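Local coordinates for extracellular solute-binding protein, family 1 (PDB 6FTH), which probably binds human milk oligosaccharides outside the cell and delivers them to an ABC transporter for uptake, at residues 281-286 against 302-307; 237-242 against 445-450. All coordinates share one frame; numbering follows the deposited sequence.

Contact 1: residues 281-286 against 302-307; sequences TDQLSD and ASFGTL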
loop_
_atom_site.group_PDB
_atom_site.type_symbol
_atom_site.label_atom_id
_atom_site.label_comp_id
_atom_site.label_asym_id
_atom_site.label_seq_id
_atom_site.Cartn_x
_atom_site.Cartn_y
_atom_site.Cartn_z
ATOM N N THR A 281 1.012 -0.895 -19.587
ATOM C CA THR A 281 0.982 -1.577 -20.876
ATOM C C THR A 281 2.339 -1.516 -21.560
ATOM O O THR A 281 2.737 -2.475 -22.231
ATOM C CB THR A 281 -0.132 -0.979 -21.738
ATOM O OG1 THR A 281 -1.388 -1.241 -21.104
ATOM C CG2 THR A 281 -0.146 -1.585 -23.146
ATOM N N ASP A 282 3.073 -0.416 -21.385
ATOM C CA ASP A 282 4.433 -0.342 -21.908
ATOM C C ASP A 282 5.271 -1.502 -21.390
ATOM O O ASP A 282 5.952 -2.191 -22.157
ATOM C CB ASP A 282 5.099 0.967 -21.478
ATOM C CG ASP A 282 4.551 2.202 -22.183
ATOM O OD1 ASP A 282 4.035 2.106 -23.322
ATOM O OD2 ASP A 282 4.678 3.301 -21.598
ATOM N N GLN A 283 5.264 -1.716 -20.073
ATOM C CA GLN A 283 6.137 -2.734 -19.503
ATOM C C GLN A 283 5.722 -4.147 -19.926
ATOM O O GLN A 283 6.575 -5.021 -20.108
ATOM C CB GLN A 283 6.143 -2.613 -17.980
ATOM C CG GLN A 283 7.125 -1.572 -17.406
ATOM C CD GLN A 283 6.722 -0.153 -17.682
ATOM O OE1 GLN A 283 7.098 0.422 -18.707
ATOM N NE2 GLN A 283 5.943 0.428 -16.779
ATOM N N LEU A 284 4.421 -4.405 -20.039
ATOM C CA LEU A 284 3.968 -5.748 -20.400
ATOM C C LEU A 284 4.218 -6.047 -21.874
ATOM O O LEU A 284 4.410 -7.215 -22.248
ATOM C CB LEU A 284 2.482 -5.893 -20.096
ATOM C CG LEU A 284 2.135 -5.904 -18.609
ATOM C CD1 LEU A 284 0.651 -5.649 -18.409
ATOM C CD2 LEU A 284 2.537 -7.207 -17.951
ATOM N N SER A 285 4.209 -5.015 -22.715
ATOM C CA SER A 285 4.491 -5.182 -24.133
ATOM C C SER A 285 3.560 -6.239 -24.719
ATOM O O SER A 285 2.376 -6.287 -24.369
ATOM C CB SER A 285 5.966 -5.545 -24.303
ATOM O OG SER A 285 6.345 -5.575 -25.666
ATOM N N ASP A 286 4.076 -7.098 -25.590
ATOM C CA ASP A 286 3.280 -8.173 -26.170
ATOM C C ASP A 286 3.532 -9.520 -25.503
ATOM O O ASP A 286 3.084 -10.547 -26.018
ATOM C CB ASP A 286 3.532 -8.270 -27.681
ATOM C CG ASP A 286 4.962 -8.630 -28.010
ATOM O OD1 ASP A 286 5.778 -8.750 -27.070
ATOM O OD2 ASP A 286 5.270 -8.811 -29.216
ATOM N N ALA A 302 3.618 -9.135 -11.753
ATOM C CA ALA A 302 2.584 -8.129 -11.937
ATOM C C ALA A 302 3.015 -7.079 -12.953
ATOM O O ALA A 302 2.191 -6.585 -13.728
ATOM C CB ALA A 302 2.256 -7.450 -10.607
ATOM N N SER A 303 4.299 -6.705 -12.944
ATOM C CA SER A 303 4.786 -5.659 -13.843
ATOM C C SER A 303 4.992 -6.162 -15.274
ATOM O O SER A 303 4.768 -5.411 -16.234
ATOM C CB SER A 303 6.105 -5.096 -13.318
ATOM O OG SER A 303 5.852 -4.170 -12.268
ATOM N N PHE A 304 5.450 -7.398 -15.437
ATOM C CA PHE A 304 5.998 -7.849 -16.714
ATOM C C PHE A 304 5.386 -9.128 -17.265
ATOM O O PHE A 304 5.714 -9.490 -18.405
ATOM C CB PHE A 304 7.518 -8.035 -16.598
ATOM C CG PHE A 304 8.237 -6.813 -16.072
ATOM C CD1 PHE A 304 8.301 -5.648 -16.820
ATOM C CD2 PHE A 304 8.831 -6.844 -14.827
ATOM C CE1 PHE A 304 8.958 -4.526 -16.316
ATOM C CE2 PHE A 304 9.474 -5.732 -14.320
ATOM C CZ PHE A 304 9.542 -4.586 -15.059
ATOM N N GLY A 305 4.558 -9.834 -16.507
ATOM C CA GLY A 305 3.894 -11.008 -17.055
ATOM C C GLY A 305 4.884 -12.035 -17.568
ATOM O O GLY A 305 5.866 -12.383 -16.906
ATOM N N THR A 306 4.635 -12.541 -18.784
ATOM C CA THR A 306 5.503 -13.590 -19.308
ATOM C C THR A 306 6.920 -13.113 -19.593
ATOM O O THR A 306 7.789 -13.946 -19.856
ATOM C CB THR A 306 4.888 -14.212 -20.562
ATOM O OG1 THR A 306 4.532 -13.182 -21.488
ATOM C CG2 THR A 306 3.608 -14.983 -20.204
ATOM N N LEU A 307 7.187 -11.810 -19.525
ATOM C CA LEU A 307 8.547 -11.299 -19.651
ATOM C C LEU A 307 9.296 -11.274 -18.326
ATOM O O LEU A 307 10.450 -10.835 -18.288
ATOM C CB LEU A 307 8.519 -9.887 -20.243
ATOM C CG LEU A 307 8.029 -9.756 -21.695
ATOM C CD1 LEU A 307 7.750 -8.298 -22.048
ATOM C CD2 LEU A 307 9.031 -10.351 -22.662
HETATM O O HOH W 1 4.243 -9.405 -20.663
#
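Leu284 and Gln283 pack against the end of helix 300-304, where two helix C-termini meet in the lobe of this solute-binding protein that holds strand 292-297. Each helix is left through a residue of positive phi, Ser285 in one and Gly305 in the other. The two helix ends come together at Leu284 and Phe304, whose CA atoms are 4.7 Å apart.

Most of the contact is van der Waals packing by Leu284, Gln283, Phe304 and Leu307. Leu284 sends its CD2 branch over the backbone of the last helical turn, 3.3 Å from Ser303 O and 3.5 Å from Phe304 C. The CD2 methyl also lies close to the place where a CB on residue 305 would sit, so the glycine suits the packing as well as the positive phi. Gln283 touches with the aliphatic base of its chain: CG is 3.6 Å from Phe304 CE1. With chi2 at 70° the chain bends there, and its amide turns away from the contact. The amide oxygen, OE1, is satisfied by Thr292 and Asn200. The amide and the Phe304 ring stand 67° apart. Backbone atom Gln283 O lies at the edge of that ring, in its plane, and Ser303 CB covers part of one face. Tyr311 stacks with the same ring. Leu307 lays its CD1 methyl against Leu284 O at 3.5 Å, and near Ser285 CB.

The polar link is indirect. Both helices end with carbonyls facing a shared water, and no direct bond joins the segments. Water 1 gives one proton to Leu284 O and the other to Phe304 O, each at 2.7 Å. Phe304 O also accepts a bond from Leu307 N at 3.0 Å.

Contact 2: residues 237-242 against 445-450; sequences AKNGVV and VKDYIP
Asn239 N donates to Asp447 OD1 at 2.9 Å, in a nearly straight bond of 176° that meets the oxygen close to its C-O axis. Next to it, Gly240 N donates to Lys446 O at 2.8 Å. This donor is tilted 16° from the carbonyl plane. The Asp447 carboxylate reaches the turn because CG lies beside its backbone N, chi1 -56°. Its other oxygen, OD2, is held by Asp443 N. Water 3 also donates to OD1 and is weakly bonded to Asn239 ND2. Replacing Asp447 by an alanine removes the carboxylate, which would probably leave Asn239 N and Asp443 N without their acceptors and the turn less firmly fixed. Water 2 joins Ala237 N to Asp447 O, and Asp447 CA makes a CA-H...O contact with Ala237 O at 3.2 Å.

The packing lies beyond these bonds. Ala237 CB meets Ile449 CG1 at 3.9 Å. Ile449 CD1 touches Val242 CG1 at 4.2 Å, the two side chains crossing at about a right angle. Helix 503-518 also touches Val242. The arrangement is a beta hairpin with a type I' turn, Lys238 to Val241, whose central amides, of Asn239 and Gly240, donate to a loop far along the chain.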
loop_
_atom_site.group_PDB
_atom_site.type_symbol
_atom_site.label_atom_id
_atom_site.label_comp_id
_atom_site.label_asym_id
_atom_site.label_seq_id
_atom_site.Cartn_x
_atom_site.Cartn_y
_atom_site.Cartn_z
ATOM N N ALA A 237 10.739 11.166 8.655
ATOM C CA ALA A 237 11.393 11.347 9.944
ATOM C C ALA A 237 12.837 10.886 9.846
ATOM O O ALA A 237 13.165 9.966 9.094
ATOM C CB ALA A 237 10.700 10.576 11.067
ATOM N N LYS A 238 13.699 11.534 10.620
ATOM C CA LYS A 238 15.071 11.076 10.770
ATOM C C LYS A 238 15.520 11.450 12.171
ATOM O O LYS A 238 15.309 12.585 12.598
ATOM C CB LYS A 238 15.977 11.755 9.733
ATOM C CG LYS A 238 16.959 10.846 9.060
ATOM C CD LYS A 238 17.938 11.628 8.193
ATOM C CE LYS A 238 17.567 11.567 6.724
ATOM N NZ LYS A 238 18.712 12.063 5.906
ATOM N N ASN A 239 16.099 10.492 12.893
ATOM C CA ASN A 239 16.591 10.756 14.247
ATOM C C ASN A 239 15.489 11.291 15.150
ATOM O O ASN A 239 15.745 12.101 16.043
ATOM C CB ASN A 239 17.748 11.759 14.236
ATOM C CG ASN A 239 18.785 11.439 13.210
ATOM O OD1 ASN A 239 19.036 12.227 12.281
ATOM N ND2 ASN A 239 19.380 10.291 13.350
ATOM N N GLY A 240 14.249 10.852 14.947
ATOM C CA GLY A 240 13.119 11.265 15.772
ATOM C C GLY A 240 12.563 12.640 15.462
ATOM O O GLY A 240 11.718 13.138 16.219
ATOM N N VAL A 241 13.008 13.249 14.365
ATOM C CA VAL A 241 12.608 14.593 13.958
ATOM C C VAL A 241 11.817 14.463 12.666
ATOM O O VAL A 241 12.318 13.907 11.676
ATOM C CB VAL A 241 13.824 15.511 13.768
ATOM C CG1 VAL A 241 13.401 16.918 13.390
ATOM C CG2 VAL A 241 14.712 15.516 15.028
ATOM N N VAL A 242 10.595 14.986 12.666
ATOM C CA VAL A 242 9.741 14.971 11.484
ATOM C C VAL A 242 10.032 16.194 10.633
ATOM O O VAL A 242 10.154 17.319 11.153
ATOM C CB VAL A 242 8.267 14.927 11.907
ATOM C CG1 VAL A 242 7.383 15.152 10.686
ATOM C CG2 VAL A 242 7.940 13.580 12.571
ATOM N N VAL A 445 11.461 3.191 13.870
ATOM C CA VAL A 445 10.754 4.158 14.696
ATOM C C VAL A 445 11.339 5.558 14.571
ATOM O O VAL A 445 10.591 6.528 14.460
ATOM C CB VAL A 445 10.741 3.709 16.166
ATOM C CG1 VAL A 445 10.095 4.774 17.031
ATOM C CG2 VAL A 445 10.036 2.394 16.312
ATOM N N LYS A 446 12.666 5.689 14.572
ATOM C CA LYS A 446 13.295 7.006 14.587
ATOM C C LYS A 446 13.448 7.610 13.195
ATOM O O LYS A 446 13.516 8.840 13.074
ATOM C CB LYS A 446 14.649 6.956 15.305
ATOM C CG LYS A 446 14.463 6.504 16.757
ATOM C CD LYS A 446 15.625 6.858 17.657
ATOM C CE LYS A 446 16.780 5.952 17.417
ATOM N NZ LYS A 446 17.981 6.514 18.143
ATOM N N ASP A 447 13.445 6.781 12.131
ATOM C CA ASP A 447 13.710 7.241 10.771
ATOM C C ASP A 447 12.522 6.989 9.841
ATOM O O ASP A 447 12.692 6.955 8.614
ATOM C CB ASP A 447 14.969 6.574 10.197
ATOM C CG ASP A 447 16.201 6.774 11.053
ATOM O OD1 ASP A 447 16.350 7.856 11.641
ATOM O OD2 ASP A 447 17.047 5.854 11.101
ATOM N N TYR A 448 11.340 6.802 10.413
ATOM C CA TYR A 448 10.132 6.459 9.668
ATOM C C TYR A 448 8.963 6.824 10.560
ATOM O O TYR A 448 8.950 6.438 11.735
ATOM C CB TYR A 448 10.119 4.940 9.385
ATOM C CG TYR A 448 8.946 4.432 8.573
ATOM C CD1 TYR A 448 9.002 4.427 7.202
ATOM C CD2 TYR A 448 7.802 3.928 9.191
ATOM C CE1 TYR A 448 7.932 3.955 6.450
ATOM C CE2 TYR A 448 6.748 3.433 8.445
ATOM C CZ TYR A 448 6.834 3.471 7.084
ATOM O OH TYR A 448 5.762 3.012 6.341
ATOM N N ILE A 449 7.997 7.573 10.038
ATOM C CA ILE A 449 6.780 7.873 10.786
ATOM C C ILE A 449 5.916 6.619 10.805
ATOM O O ILE A 449 5.420 6.218 9.744
ATOM C CB ILE A 449 6.026 9.048 10.156
ATOM C CG1 ILE A 449 6.920 10.299 10.117
ATOM C CG2 ILE A 449 4.730 9.283 10.910
ATOM C CD1 ILE A 449 6.370 11.365 9.188
ATOM N N PRO A 450 5.745 5.948 11.944
ATOM C CA PRO A 450 5.026 4.666 11.924
ATOM C C PRO A 450 3.604 4.785 11.407
ATOM O O PRO A 450 2.925 5.819 11.550
ATOM C CB PRO A 450 5.069 4.201 13.389
ATOM C CG PRO A 450 6.322 4.814 13.920
ATOM C CD PRO A 450 6.352 6.192 13.266
HETATM O O HOH W 2 11.043 8.549 6.879
HETATM O O HOH W 3 17.935 7.333 13.978
#

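How the contacts relate
From the N terminus, the chain first builds strands 29-36 to 197-199, then the hairpin of strands 235-238 and 241-244, the first half of contact 2. It then runs through helix 249-263 to helix 276-284, which opens contact 1. Contact 1 closes quickly, after strand 292-297, with only 15 residues between its segments. Contact 2 closes only after 202 intervening residues, in the loop between helices 436-439 and 457-484. The short loop of contact 1 therefore lies wholly within the long one of contact 2. Their centres are 36 Å apart, on opposite sides of the chain's centre, and they do not touch. Contact 1 joins successive helices; contact 2 ties the hairpin to a late loop.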